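Local coordinates for protein putative 5-carboxymethyl-2-hydroxymuconate isomerase (Pseudomonas aeruginosa, PDB 3E6Q) that probably acts as a 5-carboxymethyl-2-hydroxymuconate delta-isomerase, shifting a double bond in an intermediate of aromatic breakdown, at residues A77-A85 against L109-G120. Sequence-based numbering, arbitrary orientation. Where two conformers were deposited one is given.
With FMT (formic acid), chain P.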
loop_
_atom_site.group_PDB
_atom_site.type_symbol
_atom_site.label_atom_id
_atom_site.label_comp_id
_atom_site.label_asym_id
_atom_site.label_seq_id
_atom_site.Cartn_x
_atom_site.Cartn_y
_atom_site.Cartn_z
ATOM N N ALA A 77 -14.830 -22.231 3.706
ATOM C CA ALA A 77 -14.061 -23.072 2.766
ATOM C C ALA A 77 -14.686 -22.982 1.369
ATOM O O ALA A 77 -15.287 -23.949 0.852
ATOM C CB ALA A 77 -13.951 -24.521 3.263
ATOM N N VAL A 78 -14.554 -21.797 0.776
ATOM C CA VAL A 78 -15.187 -21.416 -0.489
ATOM C C VAL A 78 -14.084 -20.743 -1.277
ATOM O O VAL A 78 -13.376 -19.907 -0.718
ATOM C CB VAL A 78 -16.342 -20.392 -0.231
ATOM C CG1 VAL A 78 -16.957 -19.889 -1.544
ATOM C CG2 VAL A 78 -17.400 -21.019 0.666
ATOM N N GLU A 79 -13.904 -21.117 -2.535
ATOM C CA GLU A 79 -12.932 -20.467 -3.407
ATOM C C GLU A 79 -13.485 -19.119 -3.840
ATOM O O GLU A 79 -14.606 -19.023 -4.404
ATOM C CB GLU A 79 -12.704 -21.325 -4.661
ATOM C CG GLU A 79 -12.158 -22.716 -4.374
ATOM C CD GLU A 79 -10.694 -22.712 -3.958
ATOM O OE1 GLU A 79 -9.973 -21.732 -4.217
ATOM O OE2 GLU A 79 -10.250 -23.731 -3.391
ATOM N N ARG A 80 -12.704 -18.075 -3.614
ATOM C CA ARG A 80 -13.151 -16.724 -3.885
ATOM C C ARG A 80 -12.013 -15.915 -4.464
ATOM O O ARG A 80 -10.858 -16.136 -4.105
ATOM C CB ARG A 80 -13.595 -16.048 -2.585
ATOM C CG ARG A 80 -14.819 -16.677 -1.950
ATOM C CD ARG A 80 -15.040 -16.080 -0.568
ATOM N NE ARG A 80 -16.321 -16.523 -0.012
ATOM C CZ ARG A 80 -16.592 -16.601 1.293
ATOM N NH1 ARG A 80 -15.657 -16.368 2.174
ATOM N NH2 ARG A 80 -17.788 -16.992 1.712
ATOM N N ALA A 81 -12.374 -14.981 -5.321
ATOM C CA ALA A 81 -11.424 -14.048 -5.955
ATOM C C ALA A 81 -11.954 -12.646 -5.745
ATOM O O ALA A 81 -13.164 -12.429 -5.603
ATOM C CB ALA A 81 -11.278 -14.326 -7.443
ATOM N N TYR A 82 -11.033 -11.676 -5.687
ATOM C CA TYR A 82 -11.401 -10.316 -5.519
ATOM C C TYR A 82 -10.401 -9.404 -6.231
ATOM O O TYR A 82 -9.295 -9.825 -6.584
ATOM C CB TYR A 82 -11.611 -9.891 -4.050
ATOM C CG TYR A 82 -10.403 -9.923 -3.183
ATOM C CD1 TYR A 82 -9.456 -8.896 -3.195
ATOM C CD2 TYR A 82 -10.227 -11.012 -2.287
ATOM C CE1 TYR A 82 -8.332 -8.928 -2.332
ATOM C CE2 TYR A 82 -9.068 -11.069 -1.453
ATOM C CZ TYR A 82 -8.149 -10.018 -1.494
ATOM O OH TYR A 82 -7.048 -10.045 -0.674
ATOM N N LEU A 83 -10.877 -8.190 -6.508
ATOM C CA LEU A 83 -10.162 -7.163 -7.276
ATOM C C LEU A 83 -10.404 -5.817 -6.560
ATOM O O LEU A 83 -11.539 -5.428 -6.263
ATOM C CB LEU A 83 -10.703 -7.120 -8.700
ATOM C CG LEU A 83 -10.127 -6.140 -9.716
ATOM C CD1 LEU A 83 -8.626 -6.307 -9.918
ATOM C CD2 LEU A 83 -10.893 -6.274 -11.066
ATOM N N HIS A 84 -9.302 -5.126 -6.279
ATOM C CA HIS A 84 -9.324 -3.849 -5.534
ATOM C C HIS A 84 -8.393 -2.808 -6.133
ATOM O O HIS A 84 -7.290 -3.144 -6.590
ATOM C CB HIS A 84 -8.961 -4.101 -4.074
ATOM C CG HIS A 84 -8.942 -2.863 -3.240
ATOM N ND1 HIS A 84 -10.090 -2.167 -2.896
ATOM C CD2 HIS A 84 -7.906 -2.191 -2.688
ATOM C CE1 HIS A 84 -9.750 -1.120 -2.161
ATOM N NE2 HIS A 84 -8.431 -1.093 -2.039
ATOM N N ALA A 85 -8.824 -1.558 -6.122
ATOM C CA ALA A 85 -7.970 -0.462 -6.509
ATOM C C ALA A 85 -7.973 0.604 -5.427
ATOM O O ALA A 85 -8.961 0.822 -4.728
ATOM C CB ALA A 85 -8.408 0.138 -7.816
ATOM N N LEU A 109 -12.846 -1.585 -13.795
ATOM C CA LEU A 109 -12.411 -2.810 -13.127
ATOM C C LEU A 109 -13.460 -3.912 -13.274
ATOM O O LEU A 109 -13.151 -5.040 -13.655
ATOM C CB LEU A 109 -12.166 -2.558 -11.642
ATOM C CG LEU A 109 -11.005 -1.682 -11.204
ATOM C CD1 LEU A 109 -10.982 -1.765 -9.658
ATOM C CD2 LEU A 109 -9.678 -2.147 -11.792
ATOM N N ALA A 110 -14.720 -3.589 -12.985
ATOM C CA ALA A 110 -15.790 -4.607 -13.025
ATOM C C ALA A 110 -15.925 -5.177 -14.455
ATOM O O ALA A 110 -16.105 -6.410 -14.643
ATOM C CB ALA A 110 -17.129 -4.023 -12.535
ATOM N N GLY A 111 -15.786 -4.285 -15.443
ATOM C CA GLY A 111 -15.829 -4.657 -16.862
ATOM C C GLY A 111 -14.740 -5.644 -17.285
ATOM O O GLY A 111 -14.943 -6.439 -18.226
ATOM N N ALA A 112 -13.620 -5.617 -16.588
ATOM C CA ALA A 112 -12.447 -6.414 -16.912
ATOM C C ALA A 112 -12.488 -7.828 -16.342
ATOM O O ALA A 112 -11.682 -8.670 -16.746
ATOM C CB ALA A 112 -11.139 -5.695 -16.434
ATOM N N VAL A 113 -13.413 -8.080 -15.417
ATOM C CA VAL A 113 -13.463 -9.373 -14.728
ATOM C C VAL A 113 -14.055 -10.429 -15.654
ATOM O O VAL A 113 -15.163 -10.257 -16.160
ATOM C CB VAL A 113 -14.323 -9.300 -13.433
ATOM C CG1 VAL A 113 -14.611 -10.720 -12.846
ATOM C CG2 VAL A 113 -13.629 -8.369 -12.348
ATOM N N ALA A 114 -13.349 -11.555 -15.803
ATOM C CA ALA A 114 -13.891 -12.717 -16.493
ATOM C C ALA A 114 -14.538 -13.585 -15.421
ATOM O O ALA A 114 -15.699 -13.945 -15.562
ATOM C CB ALA A 114 -12.819 -13.475 -17.277
ATOM N N GLY A 115 -13.820 -13.910 -14.356
ATOM C CA GLY A 115 -14.319 -14.773 -13.279
ATOM C C GLY A 115 -13.197 -15.265 -12.375
ATOM O O GLY A 115 -12.010 -15.170 -12.727
ATOM N N GLY A 116 -13.539 -15.840 -11.222
ATOM C CA GLY A 116 -12.525 -16.423 -10.371
ATOM C C GLY A 116 -13.223 -17.075 -9.209
ATOM O O GLY A 116 -14.271 -16.602 -8.815
ATOM N N GLY A 117 -12.634 -18.145 -8.679
ATOM C CA GLY A 117 -13.220 -18.869 -7.563
ATOM C C GLY A 117 -14.515 -19.536 -7.953
ATOM O O GLY A 117 -14.771 -19.803 -9.148
ATOM N N GLU A 118 -15.370 -19.795 -6.970
ATOM C CA GLU A 118 -16.584 -20.552 -7.220
ATOM C C GLU A 118 -17.828 -19.696 -7.068
ATOM O O GLU A 118 -18.954 -20.212 -7.158
ATOM C CB GLU A 118 -16.664 -21.804 -6.308
ATOM C CG GLU A 118 -16.897 -21.503 -4.842
ATOM C CD GLU A 118 -16.834 -22.774 -3.978
ATOM O OE1 GLU A 118 -17.917 -23.403 -3.815
ATOM O OE2 GLU A 118 -15.708 -23.148 -3.536
ATOM N N GLU A 119 -17.644 -18.400 -6.810
ATOM C CA GLU A 119 -18.777 -17.501 -6.713
ATOM C C GLU A 119 -18.468 -16.141 -7.337
ATOM O O GLU A 119 -17.568 -16.054 -8.142
ATOM C CB GLU A 119 -19.260 -17.416 -5.293
ATOM C CG GLU A 119 -18.313 -16.870 -4.350
ATOM C CD GLU A 119 -18.787 -16.963 -2.882
ATOM O OE1 GLU A 119 -19.631 -17.825 -2.517
ATOM O OE2 GLU A 119 -18.247 -16.182 -2.077
ATOM N N GLY A 120 -19.298 -15.137 -7.067
ATOM C CA GLY A 120 -19.127 -13.777 -7.659
ATOM C C GLY A 120 -17.812 -13.161 -7.217
ATOM O O GLY A 120 -17.202 -13.655 -6.249
HETATM C C FMT P . -6.799 -0.080 0.363
HETATM O O1 FMT P . -7.126 0.697 -0.502
HETATM O O2 FMT P . -5.965 -0.972 0.087
HETATM O O HOH W 1 -17.497 -24.499 -1.329
HETATM O O HOH W 2 -20.128 -17.781 0.204
HETATM O O HOH W 3 -15.064 -15.571 -6.327
#
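In the beta-alpha-beta crossover that links strand 82-90 to the parallel strand 121-130 through helix 95-112, Leu83 packs on Leu109, in the last turn of the helix, and on Val113, at the start of strand 113-115. Leu83, with CG anti to the backbone N (chi1 -180°), sends CD2 to within 3.7 Å of Val113 CG2, the two side chains lying antiparallel. In one of its two conformers Leu109 CD1 lies 3.7 Å from Ala85 CB, and Val123 packs against Leu109 and Val113. Beyond this apolar end, the loops entering strands 82-90 and 121-130 run close together. Gly117, at positive phi, sits against Arg80 with no side chain between the backbones. Two nearly straight bonds pair Glu79 with Glu118: Glu79 N donates to Glu118 OE2 (2.9 Å) on the anti side, tilted 33° from the carboxylate plane, while Glu118 N approaches Glu79 O (2.8 Å) from above the carbonyl plane. A water accepts from Ala81 N and can donate to Gly116 O or Gly120 O. The Arg80 chain runs straight out to NE, which donates to Glu119 OE2 (2.8 Å) in a salt bridge; the hydrogen bond is bent to 146° and meets OE2 from above the carboxylate plane. A second water joins Arg80 NH2 to Glu119 OE1, Val78 CB lies above one guanidinium face, toward its rim, and NH2 also forms a salt bridge with Glu58 of a second subunit.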